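Local coordinates for protein OLD nuclease (Thermus scotoductus, PDB 6P74) that degrades linear or supercoiled double-stranded DNA from 5' to 3', nicks and linearises circular DNA, and has a DNA-stimulated ATPase activity, at residues Q6-R11 with A69-V74; D42-D47 with F90-K95; R372-E377 with V427-E432; Q387-L392 with E517-V522. All blocks are in the same frame, centred on the assembly; numbering follows the deposited sequence.

Interaction 1: residues Q6-R11 with A69-V74; sequences QVKNFR and AIEITV
Phe-10 carries its ring anti to the backbone N (chi1 177°), and Ile-72 turns CG1 anti to its own carbonyl carbon (chi1 -55°). These two torsions bring Ile-72 CD1 over one face of the Phe-10 ring, near its rim. The contact belongs to the antiparallel sheet in the N-terminal part of the ATPase domain, where strands 2-10 and 70-76 run side by side. Gln-6 with Thr-73 and Lys-8 with Glu-71 are hydrogen-bonded pairs, and Val-7 with Ile-72 is the non-hydrogen-bonded pair between them. Gln-6 N gives its hydrogen to Thr-73 O at 2.8 Å, and Gln-6 O takes one from Thr-73 N. Lys-8 and Glu-71 exchange the same two bonds.

The two faces differ. Val-7 and Ile-72 share the face covered by helix 34-45, with Val-7 CG1 4.2 Å from Ile-72 CG1. There the helix packs Leu-43 against Phe-10 and Val-44 against Ile-72. Gln-6, Lys-8, Glu-71 and Thr-73 line the other face. Gln-6 and Thr-73 lie alongside each other, Gln-6 OE1 3.6 Å from Thr-73 CG2, and His-75 bonds that oxygen.

The chain turns a corner at Asn-9, which with Phe-10 forms a G1 beta bulge facing Leu-13. Here a side-chain bond takes over. Asn-9 ND2 reaches Ala-69 O at 3.0 Å, and it comes from 40° above the carbonyl plane.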
loop_
_atom_site.group_PDB
_atom_site.type_symbol
_atom_site.label_atom_id
_atom_site.label_comp_id
_atom_site.label_asym_id
_atom_site.label_seq_id
_atom_site.Cartn_x
_atom_site.Cartn_y
_atom_site.Cartn_z
ATOM N N GLN A 6 17.577 10.593 -5.729
ATOM C CA GLN A 6 18.442 9.828 -4.837
ATOM C C GLN A 6 17.604 9.279 -3.697
ATOM O O GLN A 6 16.805 10.009 -3.103
ATOM C CB GLN A 6 19.591 10.664 -4.292
ATOM C CG GLN A 6 20.609 11.023 -5.346
ATOM C CD GLN A 6 21.461 12.224 -4.964
ATOM O OE1 GLN A 6 20.956 13.343 -4.784
ATOM N NE2 GLN A 6 22.764 12.000 -4.839
ATOM N N VAL A 7 17.766 7.992 -3.409
ATOM C CA VAL A 7 17.005 7.347 -2.353
ATOM C C VAL A 7 17.957 6.529 -1.500
ATOM O O VAL A 7 18.752 5.744 -2.025
ATOM C CB VAL A 7 15.882 6.464 -2.924
ATOM C CG1 VAL A 7 15.057 5.877 -1.806
ATOM C CG2 VAL A 7 15.002 7.276 -3.845
ATOM N N LYS A 8 17.884 6.719 -0.188
ATOM C CA LYS A 8 18.719 5.975 0.743
ATOM C C LYS A 8 17.835 5.431 1.848
ATOM O O LYS A 8 17.174 6.202 2.553
ATOM C CB LYS A 8 19.829 6.857 1.331
ATOM C CG LYS A 8 20.771 7.453 0.303
ATOM C CD LYS A 8 21.974 8.111 0.978
ATOM C CE LYS A 8 23.054 8.473 -0.043
ATOM N NZ LYS A 8 24.441 8.423 0.525
ATOM N N ASN A 9 17.811 4.107 1.988
ATOM C CA ASN A 9 17.224 3.437 3.140
ATOM C C ASN A 9 15.698 3.429 3.126
ATOM O O ASN A 9 15.064 3.257 4.183
ATOM C CB ASN A 9 17.744 4.060 4.443
ATOM C CG ASN A 9 19.237 3.849 4.627
ATOM O OD1 ASN A 9 19.752 2.759 4.379
ATOM N ND2 ASN A 9 19.940 4.889 5.054
ATOM N N PHE A 10 15.073 3.583 1.956
ATOM C CA PHE A 10 13.618 3.634 1.850
ATOM C C PHE A 10 13.103 2.304 1.289
ATOM O O PHE A 10 13.301 2.000 0.108
ATOM C CB PHE A 10 13.186 4.820 0.989
ATOM C CG PHE A 10 11.708 4.891 0.773
ATOM C CD1 PHE A 10 10.845 5.047 1.852
ATOM C CD2 PHE A 10 11.175 4.782 -0.505
ATOM C CE1 PHE A 10 9.481 5.096 1.664
ATOM C CE2 PHE A 10 9.811 4.839 -0.702
ATOM C CZ PHE A 10 8.962 4.998 0.384
ATOM N N ARG A 11 12.430 1.521 2.137
ATOM C CA ARG A 11 11.943 0.190 1.778
ATOM C C ARG A 11 13.073 -0.666 1.211
ATOM O O ARG A 11 14.082 -0.889 1.890
ATOM C CB ARG A 11 10.760 0.303 0.809
ATOM C CG ARG A 11 9.500 0.798 1.514
ATOM C CD ARG A 11 8.408 1.251 0.557
ATOM N NE ARG A 11 7.436 2.124 1.226
ATOM C CZ ARG A 11 6.280 2.519 0.692
ATOM N NH1 ARG A 11 5.929 2.111 -0.526
ATOM N NH2 ARG A 11 5.466 3.314 1.376
ATOM N N ALA A 69 18.582 6.460 8.522
ATOM C CA ALA A 69 17.736 7.569 8.115
ATOM C C ALA A 69 17.274 7.362 6.679
ATOM O O ALA A 69 18.092 7.131 5.784
ATOM C CB ALA A 69 18.481 8.898 8.247
ATOM N N ILE A 70 15.962 7.439 6.470
ATOM C CA ILE A 70 15.425 7.528 5.120
ATOM C C ILE A 70 15.776 8.888 4.524
ATOM O O ILE A 70 15.610 9.930 5.172
ATOM C CB ILE A 70 13.908 7.300 5.142
ATOM C CG1 ILE A 70 13.606 5.862 5.581
ATOM C CG2 ILE A 70 13.303 7.624 3.784
ATOM C CD1 ILE A 70 12.146 5.611 5.970
ATOM N N GLU A 71 16.255 8.885 3.279
ATOM C CA GLU A 71 16.651 10.106 2.577
ATOM C C GLU A 71 16.184 10.027 1.130
ATOM O O GLU A 71 16.640 9.159 0.386
ATOM C CB GLU A 71 18.168 10.289 2.612
ATOM C CG GLU A 71 18.697 11.311 3.565
ATOM C CD GLU A 71 20.180 11.548 3.341
ATOM O OE1 GLU A 71 21.008 10.910 4.029
ATOM O OE2 GLU A 71 20.514 12.353 2.448
ATOM N N ILE A 72 15.311 10.939 0.715
ATOM C CA ILE A 72 14.911 11.037 -0.683
ATOM C C ILE A 72 15.216 12.446 -1.177
ATOM O O ILE A 72 14.684 13.428 -0.646
ATOM C CB ILE A 72 13.431 10.693 -0.880
ATOM C CG1 ILE A 72 13.140 9.311 -0.308
ATOM C CG2 ILE A 72 13.104 10.721 -2.342
ATOM C CD1 ILE A 72 11.688 9.057 -0.044
ATOM N N THR A 73 16.054 12.544 -2.207
ATOM C CA THR A 73 16.441 13.824 -2.788
ATOM C C THR A 73 15.954 13.886 -4.232
ATOM O O THR A 73 16.299 13.018 -5.040
ATOM C CB THR A 73 17.964 14.012 -2.723
ATOM O OG1 THR A 73 18.414 13.899 -1.368
ATOM C CG2 THR A 73 18.359 15.372 -3.266
ATOM N N VAL A 74 15.163 14.904 -4.565
ATOM C CA VAL A 74 14.702 15.102 -5.936
ATOM C C VAL A 74 15.300 16.395 -6.472
ATOM O O VAL A 74 15.134 17.459 -5.869
ATOM C CB VAL A 74 13.174 15.136 -6.028
ATOM C CG1 VAL A 74 12.760 15.087 -7.476
ATOM C CG2 VAL A 74 12.581 13.978 -5.265
#

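Interaction 2: residues D42-D47 with F90-K95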
loop_
_atom_site.group_PDB
_atom_site.type_symbol
_atom_site.label_atom_id
_atom_site.label_comp_id
_atom_site.label_asym_id
_atom_site.label_seq_id
_atom_site.Cartn_x
_atom_site.Cartn_y
_atom_site.Cartn_z
ATOM N N ASP A 42 6.696 10.435 -5.310
ATOM C CA ASP A 42 5.396 10.936 -4.890
ATOM C C ASP A 42 5.396 11.433 -3.445
ATOM O O ASP A 42 4.615 12.326 -3.107
ATOM C CB ASP A 42 4.346 9.855 -5.053
ATOM C CG ASP A 42 2.957 10.402 -4.924
ATOM O OD1 ASP A 42 2.590 11.223 -5.793
ATOM O OD2 ASP A 42 2.243 10.036 -3.961
ATOM N N LEU A 43 6.223 10.834 -2.581
ATOM C CA LEU A 43 6.333 11.276 -1.194
ATOM C C LEU A 43 6.759 12.729 -1.117
ATOM O O LEU A 43 6.249 13.495 -0.291
ATOM C CB LEU A 43 7.354 10.413 -0.455
ATOM C CG LEU A 43 6.798 9.280 0.380
ATOM C CD1 LEU A 43 7.919 8.519 1.062
ATOM C CD2 LEU A 43 5.881 9.906 1.379
ATOM N N VAL A 44 7.719 13.115 -1.955
ATOM C CA VAL A 44 8.268 14.461 -1.907
ATOM C C VAL A 44 7.390 15.445 -2.667
ATOM O O VAL A 44 7.212 16.594 -2.241
ATOM C CB VAL A 44 9.700 14.440 -2.459
ATOM C CG1 VAL A 44 10.361 15.804 -2.271
ATOM C CG2 VAL A 44 10.480 13.346 -1.776
ATOM N N LEU A 45 6.822 15.012 -3.798
ATOM C CA LEU A 45 6.211 15.920 -4.763
ATOM C C LEU A 45 4.761 15.610 -5.088
ATOM O O LEU A 45 4.193 16.274 -5.962
ATOM C CB LEU A 45 7.027 15.935 -6.062
ATOM C CG LEU A 45 8.472 16.411 -5.881
ATOM C CD1 LEU A 45 9.223 16.274 -7.186
ATOM C CD2 LEU A 45 8.518 17.864 -5.330
ATOM N N GLY A 46 4.158 14.621 -4.433
ATOM C CA GLY A 46 2.747 14.344 -4.597
ATOM C C GLY A 46 1.927 15.420 -3.915
ATOM O O GLY A 46 2.448 16.412 -3.405
ATOM N N ASP A 47 0.612 15.218 -3.900
ATOM C CA ASP A 47 -0.264 16.286 -3.448
ATOM C C ASP A 47 -0.549 16.243 -1.942
ATOM O O ASP A 47 -1.453 16.941 -1.479
ATOM C CB ASP A 47 -1.564 16.284 -4.260
ATOM C CG ASP A 47 -2.123 14.903 -4.460
ATOM O OD1 ASP A 47 -1.696 13.990 -3.723
ATOM O OD2 ASP A 47 -2.977 14.730 -5.361
ATOM N N PHE A 90 14.993 19.205 -3.504
ATOM C CA PHE A 90 14.425 19.010 -2.183
ATOM C C PHE A 90 14.971 17.714 -1.607
ATOM O O PHE A 90 15.160 16.742 -2.344
ATOM C CB PHE A 90 12.907 18.934 -2.244
ATOM C CG PHE A 90 12.264 20.113 -2.881
ATOM C CD1 PHE A 90 12.796 21.388 -2.714
ATOM C CD2 PHE A 90 11.100 19.965 -3.611
ATOM C CE1 PHE A 90 12.189 22.493 -3.283
ATOM C CE2 PHE A 90 10.474 21.069 -4.185
ATOM C CZ PHE A 90 11.020 22.327 -4.031
ATOM N N ARG A 91 15.231 17.697 -0.297
ATOM C CA ARG A 91 15.704 16.495 0.388
ATOM C C ARG A 91 14.767 16.178 1.542
ATOM O O ARG A 91 14.656 16.965 2.487
ATOM C CB ARG A 91 17.134 16.634 0.910
ATOM C CG ARG A 91 17.618 15.331 1.517
ATOM C CD ARG A 91 18.743 15.503 2.499
ATOM N NE ARG A 91 19.973 15.931 1.850
ATOM C CZ ARG A 91 20.681 16.992 2.226
ATOM N NH1 ARG A 91 20.282 17.724 3.262
ATOM N NH2 ARG A 91 21.797 17.311 1.580
ATOM N N LEU A 92 14.104 15.020 1.464
ATOM C CA LEU A 92 13.165 14.581 2.485
ATOM C C LEU A 92 13.866 13.547 3.354
ATOM O O LEU A 92 14.346 12.526 2.847
ATOM C CB LEU A 92 11.892 14.000 1.866
ATOM C CG LEU A 92 10.803 13.532 2.844
ATOM C CD1 LEU A 92 10.287 14.684 3.658
ATOM C CD2 LEU A 92 9.647 12.858 2.106
ATOM N N THR A 93 13.948 13.823 4.650
ATOM C CA THR A 93 14.597 12.925 5.589
ATOM C C THR A 93 13.574 12.460 6.611
ATOM O O THR A 93 12.735 13.244 7.064
ATOM C CB THR A 93 15.780 13.600 6.305
ATOM O OG1 THR A 93 16.685 14.159 5.343
ATOM C CG2 THR A 93 16.525 12.587 7.151
ATOM N N CYS A 94 13.634 11.180 6.966
ATOM C CA CYS A 94 12.858 10.652 8.082
ATOM C C CYS A 94 13.780 9.792 8.930
ATOM O O CYS A 94 14.241 8.740 8.475
ATOM C CB CYS A 94 11.654 9.848 7.603
ATOM S SG CYS A 94 10.673 9.179 8.967
ATOM N N LYS A 95 14.037 10.233 10.158
ATOM C CA LYS A 95 14.958 9.546 11.049
ATOM C C LYS A 95 14.456 9.707 12.473
ATOM O O LYS A 95 13.359 10.218 12.716
ATOM C CB LYS A 95 16.383 10.094 10.894
ATOM C CG LYS A 95 16.521 11.551 11.296
ATOM C CD LYS A 95 17.899 12.089 10.976
ATOM C CE LYS A 95 17.922 13.601 11.086
ATOM N NZ LYS A 95 19.277 14.153 10.809
#
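Val-44 is wedged between Phe-90 and Leu-92, at the closely packed centre of a helix-on-sheet contact in the P-loop ATPase domain. The helix is 34-45, which begins within the inferred ATP-binding P-loop (Walker A). Its last turn rests on strand 85-97. Each methyl of Val-44 has its own partner. CG1 is anti to the backbone N (chi1 -173°) and meets Phe-90 CB at 4.0 Å. CG2 lies beside the backbone N and meets Leu-92 CB, also at 4.0 Å. The side chains of Val-44 and Leu-92 run antiparallel, one passing alongside the other.

Leu-43 adds a lighter touch on one flank, its CB 4.2 Å from Leu-92 CD2. The contact is apolar throughout. Strand residues alternate: Phe-90 and Leu-92 point toward the helix, and Arg-91 points away. Arg-91 bonds instead with Glu-106 of the adjoining strand.

Packing thins toward the C-terminal ends of both segments. Gly-46 leaves the helical conformation, although its N still bonds Asp-42 O. Beyond it, Asp-47 is exposed and makes no contact with the strand segment. On the strand, contact is lost from Thr-93 onward, and Lys-95 is exposed and well away from the helix segment.

The tightest meeting is at the aromatic ring. Leu-45 crosses Phe-90 at about a right angle, and its CD2 sits at the ring edge, in plane, 3.7 Å from Phe-90 CD2.

Interaction 3: residues R372-E377 with V427-E432. With SM (samarium (III) ion), chain O.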
loop_
_atom_site.group_PDB
_atom_site.type_symbol
_atom_site.label_atom_id
_atom_site.label_comp_id
_atom_site.label_asym_id
_atom_site.label_seq_id
_atom_site.Cartn_x
_atom_site.Cartn_y
_atom_site.Cartn_z
ATOM N N ARG A 372 17.893 -13.272 -19.921
ATOM C CA ARG A 372 19.009 -13.412 -20.847
ATOM C C ARG A 372 18.478 -13.319 -22.275
ATOM O O ARG A 372 17.319 -13.660 -22.545
ATOM C CB ARG A 372 19.738 -14.747 -20.637
ATOM C CG ARG A 372 20.963 -14.643 -19.757
ATOM C CD ARG A 372 20.893 -15.614 -18.602
ATOM N NE ARG A 372 20.660 -16.964 -19.081
ATOM C CZ ARG A 372 20.638 -18.032 -18.297
ATOM N NH1 ARG A 372 20.840 -17.895 -16.992
ATOM N NH2 ARG A 372 20.414 -19.229 -18.820
ATOM N N ALA A 373 19.335 -12.873 -23.193
ATOM C CA ALA A 373 18.947 -12.708 -24.586
ATOM C C ALA A 373 19.930 -13.409 -25.514
ATOM O O ALA A 373 21.149 -13.287 -25.347
ATOM C CB ALA A 373 18.861 -11.221 -24.974
ATOM N N LEU A 374 19.388 -14.123 -26.499
ATOM C CA LEU A 374 20.145 -14.596 -27.654
ATOM C C LEU A 374 19.844 -13.653 -28.822
ATOM O O LEU A 374 18.689 -13.536 -29.250
ATOM C CB LEU A 374 19.784 -16.047 -28.009
ATOM C CG LEU A 374 20.479 -16.630 -29.264
ATOM C CD1 LEU A 374 22.009 -16.786 -29.092
ATOM C CD2 LEU A 374 19.880 -17.955 -29.646
ATOM N N LEU A 375 20.873 -12.967 -29.313
ATOM C CA LEU A 375 20.736 -11.988 -30.392
ATOM C C LEU A 375 21.108 -12.646 -31.721
ATOM O O LEU A 375 22.236 -13.119 -31.865
ATOM C CB LEU A 375 21.649 -10.785 -30.127
ATOM C CG LEU A 375 21.500 -10.244 -28.700
ATOM C CD1 LEU A 375 22.289 -8.932 -28.492
ATOM C CD2 LEU A 375 19.998 -10.041 -28.368
ATOM N N VAL A 376 20.175 -12.670 -32.687
ATOM C CA VAL A 376 20.442 -13.209 -34.020
ATOM C C VAL A 376 20.089 -12.151 -35.073
ATOM O O VAL A 376 19.435 -11.134 -34.788
ATOM C CB VAL A 376 19.691 -14.540 -34.294
ATOM C CG1 VAL A 376 19.901 -15.524 -33.178
ATOM C CG2 VAL A 376 18.204 -14.296 -34.513
ATOM N N GLU A 377 20.548 -12.403 -36.310
ATOM C CA GLU A 377 20.393 -11.421 -37.384
ATOM C C GLU A 377 18.945 -11.246 -37.815
ATOM O O GLU A 377 18.484 -10.113 -38.014
ATOM C CB GLU A 377 21.214 -11.797 -38.601
ATOM C CG GLU A 377 22.701 -11.744 -38.397
ATOM C CD GLU A 377 23.448 -12.322 -39.589
ATOM O OE1 GLU A 377 23.507 -11.646 -40.628
ATOM O OE2 GLU A 377 23.938 -13.468 -39.506
ATOM N N VAL A 427 23.945 -13.541 -25.586
ATOM C CA VAL A 427 24.843 -14.194 -26.533
ATOM C C VAL A 427 24.476 -13.713 -27.943
ATOM O O VAL A 427 23.297 -13.518 -28.264
ATOM C CB VAL A 427 24.759 -15.733 -26.398
ATOM C CG1 VAL A 427 25.562 -16.440 -27.490
ATOM C CG2 VAL A 427 25.227 -16.187 -25.005
ATOM N N VAL A 428 25.486 -13.485 -28.773
ATOM C CA VAL A 428 25.299 -13.153 -30.180
ATOM C C VAL A 428 25.654 -14.373 -31.042
ATOM O O VAL A 428 26.709 -14.999 -30.849
ATOM C CB VAL A 428 26.167 -11.954 -30.594
ATOM C CG1 VAL A 428 25.879 -11.610 -32.029
ATOM C CG2 VAL A 428 25.935 -10.749 -29.683
ATOM N N VAL A 429 24.810 -14.680 -32.028
ATOM C CA VAL A 429 25.197 -15.558 -33.136
ATOM C C VAL A 429 24.925 -14.812 -34.427
ATOM O O VAL A 429 23.835 -14.261 -34.606
ATOM C CB VAL A 429 24.439 -16.902 -33.169
ATOM C CG1 VAL A 429 25.308 -17.981 -33.799
ATOM C CG2 VAL A 429 23.928 -17.295 -31.812
ATOM N N HIS A 430 25.872 -14.857 -35.358
ATOM C CA HIS A 430 25.617 -14.326 -36.687
ATOM C C HIS A 430 26.478 -15.065 -37.712
ATOM O O HIS A 430 27.440 -15.771 -37.374
ATOM C CB HIS A 430 25.882 -12.822 -36.718
ATOM C CG HIS A 430 27.322 -12.471 -36.539
ATOM N ND1 HIS A 430 28.225 -12.516 -37.574
ATOM C CD2 HIS A 430 28.027 -12.101 -35.437
ATOM C CE1 HIS A 430 29.420 -12.163 -37.127
ATOM N NE2 HIS A 430 29.325 -11.905 -35.835
ATOM N N ASP A 431 26.141 -14.867 -38.982
ATOM C CA ASP A 431 26.914 -15.455 -40.072
ATOM C C ASP A 431 28.175 -14.653 -40.341
ATOM O O ASP A 431 28.223 -13.440 -40.132
ATOM C CB ASP A 431 26.076 -15.532 -41.363
ATOM C CG ASP A 431 24.960 -16.591 -41.293
ATOM O OD1 ASP A 431 25.026 -17.433 -40.384
ATOM O OD2 ASP A 431 24.007 -16.567 -42.115
ATOM N N GLU A 432 29.204 -15.339 -40.842
ATOM C CA GLU A 432 30.397 -14.627 -41.281
ATOM C C GLU A 432 30.125 -13.851 -42.567
ATOM O O GLU A 432 30.445 -12.660 -42.663
ATOM C CB GLU A 432 31.551 -15.605 -41.469
ATOM C CG GLU A 432 32.899 -14.960 -41.824
ATOM C CD GLU A 432 33.897 -16.016 -42.324
ATOM O OE1 GLU A 432 33.456 -17.158 -42.560
ATOM O OE2 GLU A 432 35.104 -15.726 -42.501
HETATM SM SM SM O . 22.227 -15.554 -43.290
HETATM O O HOH W 1 21.917 -14.751 -36.742
HETATM O O HOH W 2 24.154 -15.418 -45.024
#
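The Glu-377 carboxylate and the His-430 ring stand nearly perpendicular, their planes 81° apart. They do not stack. The contact is made through one oxygen: Glu-377 OE2 takes the Asp-431 N-H on its syn side, 35° out of the carboxylate plane. This bond is short, 2.7 Å, and almost straight. The rest of the glutamate leans on His-430, with Glu-377 CG 3.8 Å from His-430 CB. With chi1 at 67°, the imidazole turns to its own strand, and ND1 bonds the O of the next residue, Asp-431. That oxygen lies close to the ring plane, while ND1 stands well above the carbonyl plane.

The Asp-431 carboxylate serves two partners. OD2 binds the samarium ion at 2.4 Å, and OD1 accepts the backbone N-H of Leu-479. Glu-480 also ligates the ion.

Upstream, strands 372-376 and 426-431 run parallel. Leu-375 sits between two residues of the other strand: its N bonds Val-427 O at 2.7 Å, and its O takes the Val-429 N-H at 3.0 Å. Leu-374 CD1 packs on Val-427 and Val-429, on the side of helix 513-523. Where the strands part, a water bridges Glu-377 N and Val-429 O.

Acidic residues at the C-terminal ends of neighbouring parallel strands are the signature of the Toprim fold. Glu-377 and Asp-431 are inferred ligands of one divalent metal, consistent with a site that probably holds two metals.

Interaction 4: residues Q387-L392 with E517-V522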
loop_
_atom_site.group_PDB
_atom_site.type_symbol
_atom_site.label_atom_id
_atom_site.label_comp_id
_atom_site.label_asym_id
_atom_site.label_seq_id
_atom_site.Cartn_x
_atom_site.Cartn_y
_atom_site.Cartn_z
ATOM N N GLN A 387 13.827 -23.745 -32.955
ATOM C CA GLN A 387 13.755 -25.179 -33.185
ATOM C C GLN A 387 14.902 -25.899 -32.468
ATOM O O GLN A 387 14.709 -26.989 -31.919
ATOM C CB GLN A 387 13.755 -25.468 -34.690
ATOM C CG GLN A 387 13.893 -26.933 -35.037
ATOM C CD GLN A 387 12.703 -27.747 -34.548
ATOM O OE1 GLN A 387 11.584 -27.236 -34.480
ATOM N NE2 GLN A 387 12.941 -29.013 -34.189
ATOM N N LEU A 388 16.090 -25.293 -32.412
ATOM C CA LEU A 388 17.178 -25.952 -31.685
ATOM C C LEU A 388 16.912 -25.953 -30.186
ATOM O O LEU A 388 17.159 -26.963 -29.515
ATOM C CB LEU A 388 18.524 -25.300 -31.996
ATOM C CG LEU A 388 19.076 -25.744 -33.350
ATOM C CD1 LEU A 388 20.199 -24.851 -33.824
ATOM C CD2 LEU A 388 19.520 -27.213 -33.274
ATOM N N PHE A 389 16.407 -24.839 -29.643
ATOM C CA PHE A 389 15.951 -24.852 -28.256
ATOM C C PHE A 389 15.065 -26.059 -28.009
ATOM O O PHE A 389 15.240 -26.796 -27.032
ATOM C CB PHE A 389 15.173 -23.582 -27.919
ATOM C CG PHE A 389 16.022 -22.424 -27.453
ATOM C CD1 PHE A 389 16.342 -22.277 -26.118
ATOM C CD2 PHE A 389 16.452 -21.452 -28.348
ATOM C CE1 PHE A 389 17.089 -21.195 -25.683
ATOM C CE2 PHE A 389 17.195 -20.359 -27.920
ATOM C CZ PHE A 389 17.518 -20.237 -26.591
ATOM N N ASN A 390 14.101 -26.273 -28.904
ATOM C CA ASN A 390 13.155 -27.366 -28.733
ATOM C C ASN A 390 13.865 -28.723 -28.777
ATOM O O ASN A 390 13.509 -29.652 -28.042
ATOM C CB ASN A 390 12.070 -27.249 -29.807
ATOM C CG ASN A 390 10.936 -28.238 -29.614
ATOM O OD1 ASN A 390 10.139 -28.106 -28.686
ATOM N ND2 ASN A 390 10.849 -29.220 -30.502
ATOM N N GLN A 391 14.883 -28.854 -29.623
ATOM C CA GLN A 391 15.625 -30.105 -29.691
ATOM C C GLN A 391 16.575 -30.283 -28.519
ATOM O O GLN A 391 16.940 -31.415 -28.193
ATOM C CB GLN A 391 16.393 -30.189 -31.011
ATOM C CG GLN A 391 15.475 -30.497 -32.184
ATOM C CD GLN A 391 16.203 -30.570 -33.512
ATOM O OE1 GLN A 391 15.918 -29.794 -34.419
ATOM N NE2 GLN A 391 17.134 -31.516 -33.639
ATOM N N LEU A 392 16.991 -29.193 -27.889
ATOM C CA LEU A 392 17.802 -29.282 -26.690
ATOM C C LEU A 392 16.939 -29.440 -25.453
ATOM O O LEU A 392 17.476 -29.564 -24.349
ATOM C CB LEU A 392 18.706 -28.042 -26.578
ATOM C CG LEU A 392 19.769 -27.988 -27.683
ATOM C CD1 LEU A 392 20.418 -26.630 -27.784
ATOM C CD2 LEU A 392 20.833 -29.069 -27.456
ATOM N N GLU A 517 26.220 -24.254 -30.072
ATOM C CA GLU A 517 26.960 -23.855 -28.885
ATOM C C GLU A 517 26.513 -22.484 -28.378
ATOM O O GLU A 517 26.439 -22.276 -27.158
ATOM C CB GLU A 517 28.466 -23.902 -29.152
ATOM C CG GLU A 517 29.131 -25.034 -28.379
ATOM C CD GLU A 517 28.658 -25.086 -26.924
ATOM O OE1 GLU A 517 28.210 -26.181 -26.492
ATOM O OE2 GLU A 517 28.753 -24.049 -26.208
ATOM N N ALA A 518 26.182 -21.551 -29.277
ATOM C CA ALA A 518 25.596 -20.289 -28.824
ATOM C C ALA A 518 24.365 -20.536 -27.959
ATOM O O ALA A 518 24.197 -19.911 -26.895
ATOM C CB ALA A 518 25.233 -19.408 -30.017
ATOM N N ILE A 519 23.493 -21.458 -28.394
ATOM C CA ILE A 519 22.261 -21.734 -27.652
ATOM C C ILE A 519 22.570 -22.410 -26.319
ATOM O O ILE A 519 21.949 -22.101 -25.292
ATOM C CB ILE A 519 21.289 -22.556 -28.518
ATOM C CG1 ILE A 519 20.710 -21.660 -29.615
ATOM C CG2 ILE A 519 20.126 -23.090 -27.673
ATOM C CD1 ILE A 519 20.321 -22.380 -30.848
ATOM N N ARG A 520 23.567 -23.302 -26.301
ATOM C CA ARG A 520 23.984 -23.921 -25.044
ATOM C C ARG A 520 24.552 -22.886 -24.073
ATOM O O ARG A 520 24.333 -22.978 -22.864
ATOM C CB ARG A 520 25.017 -25.031 -25.302
ATOM C CG ARG A 520 24.477 -26.264 -25.991
ATOM C CD ARG A 520 25.515 -27.375 -26.010
ATOM N NE ARG A 520 25.073 -28.498 -26.822
ATOM C CZ ARG A 520 24.291 -29.460 -26.374
ATOM N NH1 ARG A 520 23.885 -29.446 -25.113
ATOM N NH2 ARG A 520 23.912 -30.433 -27.185
ATOM N N GLN A 521 25.303 -21.900 -24.575
ATOM C CA GLN A 521 25.854 -20.884 -23.672
ATOM C C GLN A 521 24.752 -19.998 -23.090
ATOM O O GLN A 521 24.730 -19.725 -21.879
ATOM C CB GLN A 521 26.906 -20.033 -24.390
ATOM C CG GLN A 521 27.509 -18.900 -23.494
ATOM C CD GLN A 521 28.880 -18.410 -23.999
ATOM O OE1 GLN A 521 29.790 -19.206 -24.230
ATOM N NE2 GLN A 521 29.018 -17.101 -24.183
ATOM N N VAL A 522 23.831 -19.519 -23.933
ATOM C CA VAL A 522 22.793 -18.631 -23.408
ATOM C C VAL A 522 21.868 -19.375 -22.453
ATOM O O VAL A 522 21.230 -18.750 -21.600
ATOM C CB VAL A 522 21.979 -17.965 -24.536
ATOM C CG1 VAL A 522 20.909 -18.933 -25.052
ATOM C CG2 VAL A 522 21.323 -16.614 -24.040
#
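Ile-519 pushes both of its branches into the surface made by Leu-388, Phe-389 and Leu-392. Its CG2 is anti to the backbone N, while CG1 is anti to the carbonyl carbon, beside the backbone N. The branches therefore serve different partners. CG2 stands over the centre of the Phe-389 ring, 3.9 Å from the centroid and only 4° off the ring normal. This is a CH-pi contact. The same methyl also meets Leu-392 CD1 at 3.6 Å. The longer branch goes the other way, and Ile-519 CD1 reaches Leu-388 CB at 3.6 Å, crossing that side chain at about a right angle.

Phe-389 starts off to one side of the contact. Its first two torsions (chi1 -87°) swing the ring across and present a face to Ile-519. The far end of the ring, CZ, then meets Val-522 CG1 at 3.9 Å.

Leu-392 divides its two methyls. While CD1 packs on Ile-519, CD2 lies over one face of the Arg-520 guanidinium, 3.4 Å from Arg-520 NH2. Arg-520 leaves its helix pointing away, but its chain is extended from CG to NE and brings the flat group back. NH2 also bonds the backbone O of Val-505, which should steady the guanidinium.

The axes of segments 387-391 and 517-522 cross at -67°, 10.3 Å apart at closest approach. They belong to helices 379-391 and 513-523 of the Toprim domain. Both helices pack against the same face of the parallel sheet: Phe-389 and Ile-519 both meet Leu-374 of strand 372-376, and Ala-518 and Val-522 rest on strand 426-431.

In the fold
The contacts form two pairs in separate domains. Interactions 1 and 2 belong to the ATPase domain, their centres about 9 Å apart. They share a sheet, since strands 70-76 and 85-97 are neighbours, and Ile-72 O probably bonds Leu-92 N. Interactions 3 and 4 lie in the Toprim domain, their centres about 12 Å apart, where Arg-372 NH2 probably bonds Val-522 O. About 40 Å separates the centres of interactions 1 and 3. Both strand pairings rely on backbone bonds, but one is antiparallel and partly buried, the other parallel, buried and leading to a metal. Interaction 2, helix on sheet, is purely apolar; interaction 4, helix on helix, is mainly apolar, with an arginine at its partly exposed edge.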